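Local coordinates for protein Exo-beta-1,3-glucanase (Streptomyces sp. SirexAA-E, PDB 4PEY) that hydrolyses laminarin and laminarioligosaccharides as a secreted exo-beta-1,3-glucanase of glycoside hydrolase family 55, yielding glucose and laminaribiose, at residues Ala341-Asp355 against Pro380-Thr394. The protein carries 1 engineered substitution. Numbering follows the deposited sequence. Where two conformers were deposited one is given.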
loop_
_atom_site.group_PDB
_atom_site.type_symbol
_atom_site.label_atom_id
_atom_site.label_comp_id
_atom_site.label_asym_id
_atom_site.label_seq_id
_atom_site.Cartn_x
_atom_site.Cartn_y
_atom_site.Cartn_z
ATOM N N ALA A 341 12.446 9.518 1.096
ATOM C CA ALA A 341 13.303 10.291 2.002
ATOM C C ALA A 341 14.514 10.897 1.299
ATOM O O ALA A 341 15.118 10.280 0.411
ATOM C CB ALA A 341 13.761 9.427 3.176
ATOM N N GLY A 342 14.863 12.115 1.703
ATOM C CA GLY A 342 16.113 12.721 1.283
ATOM C C GLY A 342 17.246 12.238 2.176
ATOM O O GLY A 342 17.005 11.637 3.230
ATOM N N PRO A 343 18.497 12.486 1.767
ATOM C CA PRO A 343 19.632 12.036 2.586
ATOM C C PRO A 343 19.715 12.754 3.933
ATOM O O PRO A 343 20.265 12.196 4.887
ATOM C CB PRO A 343 20.855 12.362 1.718
ATOM C CG PRO A 343 20.369 13.244 0.647
ATOM C CD PRO A 343 18.920 12.984 0.450
ATOM N N VAL A 344 19.181 13.969 4.013
ATOM C CA VAL A 344 19.105 14.663 5.298
ATOM C C VAL A 344 17.941 14.109 6.112
ATOM O O VAL A 344 16.803 14.084 5.637
ATOM C CB VAL A 344 18.932 16.180 5.117
ATOM C CG1 VAL A 344 18.744 16.869 6.468
ATOM C CG2 VAL A 344 20.125 16.753 4.361
ATOM N N ASN A 345 18.221 13.658 7.332
ATOM C CA ASN A 345 17.189 13.023 8.151
ATOM C C ASN A 345 15.984 13.914 8.381
ATOM O O ASN A 345 16.134 15.058 8.816
ATOM C CB ASN A 345 17.758 12.615 9.508
ATOM C CG ASN A 345 16.808 11.754 10.294
ATOM O OD1 ASN A 345 16.598 10.588 9.959
ATOM N ND2 ASN A 345 16.232 12.314 11.354
ATOM N N SER A 346 14.803 13.372 8.093
ATOM C CA SER A 346 13.536 14.014 8.437
ATOM C C SER A 346 13.006 13.421 9.734
ATOM O O SER A 346 12.900 12.206 9.873
ATOM C CB SER A 346 12.495 13.838 7.324
ATOM O OG SER A 346 12.877 14.514 6.145
ATOM N N GLU A 347 12.675 14.277 10.689
ATOM C CA GLU A 347 12.112 13.811 11.950
ATOM C C GLU A 347 10.844 12.988 11.692
ATOM O O GLU A 347 10.633 11.936 12.306
ATOM C CB GLU A 347 11.814 15.001 12.862
ATOM C CG GLU A 347 11.255 14.618 14.211
ATOM C CD GLU A 347 11.173 15.796 15.160
ATOM O OE1 GLU A 347 11.615 16.909 14.785
ATOM O OE2 GLU A 347 10.673 15.605 16.289
ATOM N N THR A 348 10.015 13.469 10.771
ATOM C CA THR A 348 8.852 12.717 10.286
ATOM C C THR A 348 8.738 12.912 8.781
ATOM O O THR A 348 9.157 13.950 8.274
ATOM C CB THR A 348 7.530 13.173 10.933
ATOM O OG1 THR A 348 7.304 14.553 10.616
ATOM C CG2 THR A 348 7.547 12.997 12.448
ATOM N N LEU A 349 8.182 11.935 8.065
ATOM C CA LEU A 349 7.939 12.111 6.629
ATOM C C LEU A 349 6.486 12.505 6.334
ATOM O O LEU A 349 6.227 13.340 5.468
ATOM C CB LEU A 349 8.316 10.843 5.849
ATOM C CG LEU A 349 9.830 10.586 5.782
ATOM C CD1 LEU A 349 10.146 9.220 5.221
ATOM C CD2 LEU A 349 10.566 11.665 4.972
ATOM N N VAL A 350 5.546 11.888 7.048
ATOM C CA VAL A 350 4.117 12.170 6.904
ATOM C C VAL A 350 3.483 12.294 8.286
ATOM O O VAL A 350 3.670 11.410 9.129
ATOM C CB VAL A 350 3.391 11.056 6.109
ATOM C CG1 VAL A 350 1.891 11.345 6.001
ATOM C CG2 VAL A 350 4.023 10.871 4.722
ATOM N N GLU A 351 2.756 13.390 8.518
ATOM C CA GLU A 351 1.999 13.574 9.754
ATOM C C GLU A 351 0.527 13.762 9.442
ATOM O O GLU A 351 0.167 14.635 8.653
ATOM C CB GLU A 351 2.509 14.779 10.552
ATOM C CG GLU A 351 3.910 14.606 11.088
ATOM C CD GLU A 351 4.418 15.825 11.847
ATOM O OE1 GLU A 351 3.602 16.697 12.226
ATOM O OE2 GLU A 351 5.647 15.906 12.066
ATOM N N VAL A 352 -0.320 12.936 10.049
ATOM C CA VAL A 352 -1.764 13.075 9.881
ATOM C C VAL A 352 -2.337 13.605 11.187
ATOM O O VAL A 352 -2.476 12.862 12.166
ATOM C CB VAL A 352 -2.439 11.736 9.501
ATOM C CG1 VAL A 352 -3.924 11.957 9.217
ATOM C CG2 VAL A 352 -1.755 11.121 8.288
ATOM N N GLY A 353 -2.651 14.896 11.208
ATOM C CA GLY A 353 -3.083 15.545 12.433
ATOM C C GLY A 353 -1.928 16.089 13.257
ATOM O O GLY A 353 -0.778 15.694 13.057
ATOM N N SER A 354 -2.233 16.995 14.183
ATOM C CA SER A 354 -1.219 17.578 15.061
ATOM C C SER A 354 -0.946 16.702 16.283
ATOM O O SER A 354 -1.774 15.878 16.660
ATOM C CB SER A 354 -1.644 18.978 15.519
ATOM O OG SER A 354 -2.776 18.909 16.371
ATOM N N ASP A 355 0.213 16.893 16.907
ATOM C CA ASP A 355 0.532 16.188 18.144
ATOM C C ASP A 355 -0.501 16.508 19.234
ATOM O O ASP A 355 -0.741 17.670 19.547
ATOM C CB ASP A 355 1.938 16.560 18.615
ATOM C CG ASP A 355 2.396 15.737 19.802
ATOM O OD1 ASP A 355 2.102 14.521 19.845
ATOM O OD2 ASP A 355 3.051 16.312 20.696
ATOM N N PRO A 380 21.121 7.508 -0.670
ATOM C CA PRO A 380 20.898 7.515 0.780
ATOM C C PRO A 380 19.647 8.305 1.170
ATOM O O PRO A 380 19.342 9.332 0.561
ATOM C CB PRO A 380 22.163 8.183 1.331
ATOM C CG PRO A 380 22.731 8.938 0.188
ATOM C CD PRO A 380 22.382 8.166 -1.046
ATOM N N GLY A 381 18.933 7.806 2.172
ATOM C CA GLY A 381 17.760 8.469 2.713
ATOM C C GLY A 381 17.657 8.144 4.187
ATOM O O GLY A 381 18.080 7.065 4.614
ATOM N N LYS A 382 17.123 9.081 4.967
ATOM C CA LYS A 382 16.978 8.910 6.414
ATOM C C LYS A 382 15.723 9.592 6.941
ATOM O O LYS A 382 15.391 10.706 6.519
ATOM C CB LYS A 382 18.190 9.478 7.163
ATOM C CG LYS A 382 19.486 8.709 6.985
ATOM C CD LYS A 382 20.602 9.457 7.695
ATOM C CE LYS A 382 21.932 8.781 7.528
ATOM N NZ LYS A 382 22.983 9.598 8.178
ATOM N N ALA A 383 15.041 8.922 7.873
ATOM C CA ALA A 383 13.936 9.527 8.612
ATOM C C ALA A 383 13.785 8.844 9.967
ATOM O O ALA A 383 13.971 7.636 10.070
ATOM C CB ALA A 383 12.635 9.434 7.820
ATOM N N THR A 384 13.429 9.606 10.999
ATOM C CA THR A 384 13.279 9.032 12.341
ATOM C C THR A 384 11.981 8.224 12.453
ATOM O O THR A 384 12.003 7.040 12.821
ATOM C CB THR A 384 13.327 10.128 13.420
ATOM O OG1 THR A 384 14.600 10.787 13.352
ATOM C CG2 THR A 384 13.157 9.531 14.805
ATOM N N THR A 385 10.856 8.859 12.131
ATOM C CA THR A 385 9.559 8.186 12.102
ATOM C C THR A 385 8.897 8.484 10.757
ATOM O O THR A 385 8.754 9.644 10.390
ATOM C CB THR A 385 8.634 8.645 13.249
ATOM O OG1 THR A 385 9.330 8.563 14.500
ATOM C CG2 THR A 385 7.382 7.783 13.308
ATOM N N SER A 386 8.490 7.459 10.025
ATOM C CA SER A 386 7.997 7.733 8.680
ATOM C C SER A 386 6.573 8.275 8.643
ATOM O O SER A 386 6.340 9.332 8.056
ATOM C CB SER A 386 8.121 6.485 7.804
ATOM O OG SER A 386 9.485 6.280 7.442
ATOM N N ILE A 387 5.620 7.581 9.262
ATOM C CA ILE A 387 4.259 8.107 9.333
ATOM C C ILE A 387 3.782 8.190 10.772
ATOM O O ILE A 387 3.819 7.200 11.501
ATOM C CB ILE A 387 3.246 7.251 8.535
ATOM C CG1 ILE A 387 3.722 7.031 7.093
ATOM C CG2 ILE A 387 1.852 7.905 8.588
ATOM C CD1 ILE A 387 2.703 6.284 6.199
ATOM N N VAL A 388 3.345 9.378 11.180
ATOM C CA VAL A 388 2.729 9.558 12.488
ATOM C C VAL A 388 1.251 9.841 12.268
ATOM O O VAL A 388 0.892 10.821 11.593
ATOM C CB VAL A 388 3.373 10.708 13.290
ATOM C CG1 VAL A 388 2.658 10.897 14.632
ATOM C CG2 VAL A 388 4.856 10.455 13.503
ATOM N N VAL A 389 0.387 8.972 12.798
ATOM C CA VAL A 389 -1.054 9.189 12.663
ATOM C C VAL A 389 -1.619 9.686 13.988
ATOM O O VAL A 389 -1.815 8.909 14.926
ATOM C CB VAL A 389 -1.799 7.911 12.225
ATOM C CG1 VAL A 389 -3.289 8.187 12.091
ATOM C CG2 VAL A 389 -1.231 7.391 10.910
ATOM N N ASN A 390 -1.867 10.991 14.054
ATOM C CA ASN A 390 -2.420 11.624 15.245
ATOM C C ASN A 390 -3.950 11.674 15.240
ATOM O O ASN A 390 -4.590 11.503 16.282
ATOM C CB ASN A 390 -1.868 13.049 15.380
ATOM C CG ASN A 390 -0.396 13.069 15.734
ATOM O OD1 ASN A 390 0.017 12.470 16.729
ATOM N ND2 ASN A 390 0.407 13.756 14.925
ATOM N N SER A 391 -4.538 11.914 14.070
ATOM C CA SER A 391 -5.983 12.153 13.985
ATOM C C SER A 391 -6.833 10.922 14.271
ATOM O O SER A 391 -6.612 9.847 13.696
ATOM C CB SER A 391 -6.357 12.698 12.607
ATOM O OG SER A 391 -5.777 13.974 12.388
ATOM N N ASN A 392 -7.811 11.096 15.156
ATOM C CA ASN A 392 -8.783 10.049 15.449
ATOM C C ASN A 392 -9.549 9.645 14.194
ATOM O O ASN A 392 -9.801 10.486 13.323
ATOM C CB ASN A 392 -9.777 10.509 16.525
ATOM C CG ASN A 392 -9.134 10.687 17.889
ATOM O OD1 ASN A 392 -7.999 10.287 18.119
ATOM N ND2 ASN A 392 -9.872 11.296 18.806
ATOM N N ASP A 393 -9.902 8.361 14.128
ATOM C CA ASP A 393 -10.770 7.765 13.105
ATOM C C ASP A 393 -10.120 7.646 11.729
ATOM O O ASP A 393 -10.782 7.285 10.762
ATOM C CB ASP A 393 -12.095 8.546 12.992
ATOM C CG ASP A 393 -12.825 8.631 14.320
ATOM O OD1 ASP A 393 -13.364 7.590 14.774
ATOM O OD2 ASP A 393 -12.834 9.727 14.927
ATOM N N THR A 394 -8.828 7.934 11.641
ATOM C CA THR A 394 -8.117 7.871 10.366
ATOM C C THR A 394 -8.142 6.451 9.798
ATOM O O THR A 394 -8.021 5.468 10.547
ATOM C CB THR A 394 -6.651 8.352 10.529
ATOM O OG1 THR A 394 -6.653 9.718 10.955
ATOM C CG2 THR A 394 -5.853 8.233 9.221
HETATM O O HOH W 1 10.058 11.273 14.928
#
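Val-352 O takes two backbone hydrogen bonds where the paired strands end: Asn-390 N donates in the carbonyl plane at 2.7 Å, and Ser-391 N, tilted from that plane, adds a second at 3.0 Å. Just beyond, Asn-390 ND2 comes from above the carbonyl plane of Gly-353 and binds its O at 2.9 Å, an amide suited to tying down a turning chain. Gly-353 must be glycine: its positive phi (88°) would jam a side chain against the preceding carbonyl, and its CA already lies 3.1 Å from Ser-391 OG. Upstream, strands 350-352 and 387-389 run parallel, 6° apart, and Val-352 N bonds almost straight to Val-388 O. On the inner face, beta-branched Val-350 and Ile-387 pack side by side. At the corner before the strand, Leu-349 lays CD1 against the CB of Ala-383 at 3.6 Å, a methyl small enough to admit it. The other face is more polar: Thr-348 OG1 hydrogen-bonds Glu-351 OE2 and also pairs with Thr-322, leaving its CG2 to meet Val-388 CG2. Where the chains turn a corner, a water donates to Glu-347 O and also bonds Thr-385 OG1. Further back, Asn-345 swings its CG opposite the backbone N (chi1 -170°), sending ND2 across Thr-384 to bond OG1 at 3.0 Å, in the amide plane. A leucine in place of Asn-345 would probably leave that hydroxyl without its amide donor and this corner less firmly tied. Such in-register parallel pairing of strands from successive turns is characteristic of the right-handed beta-helix of family 55.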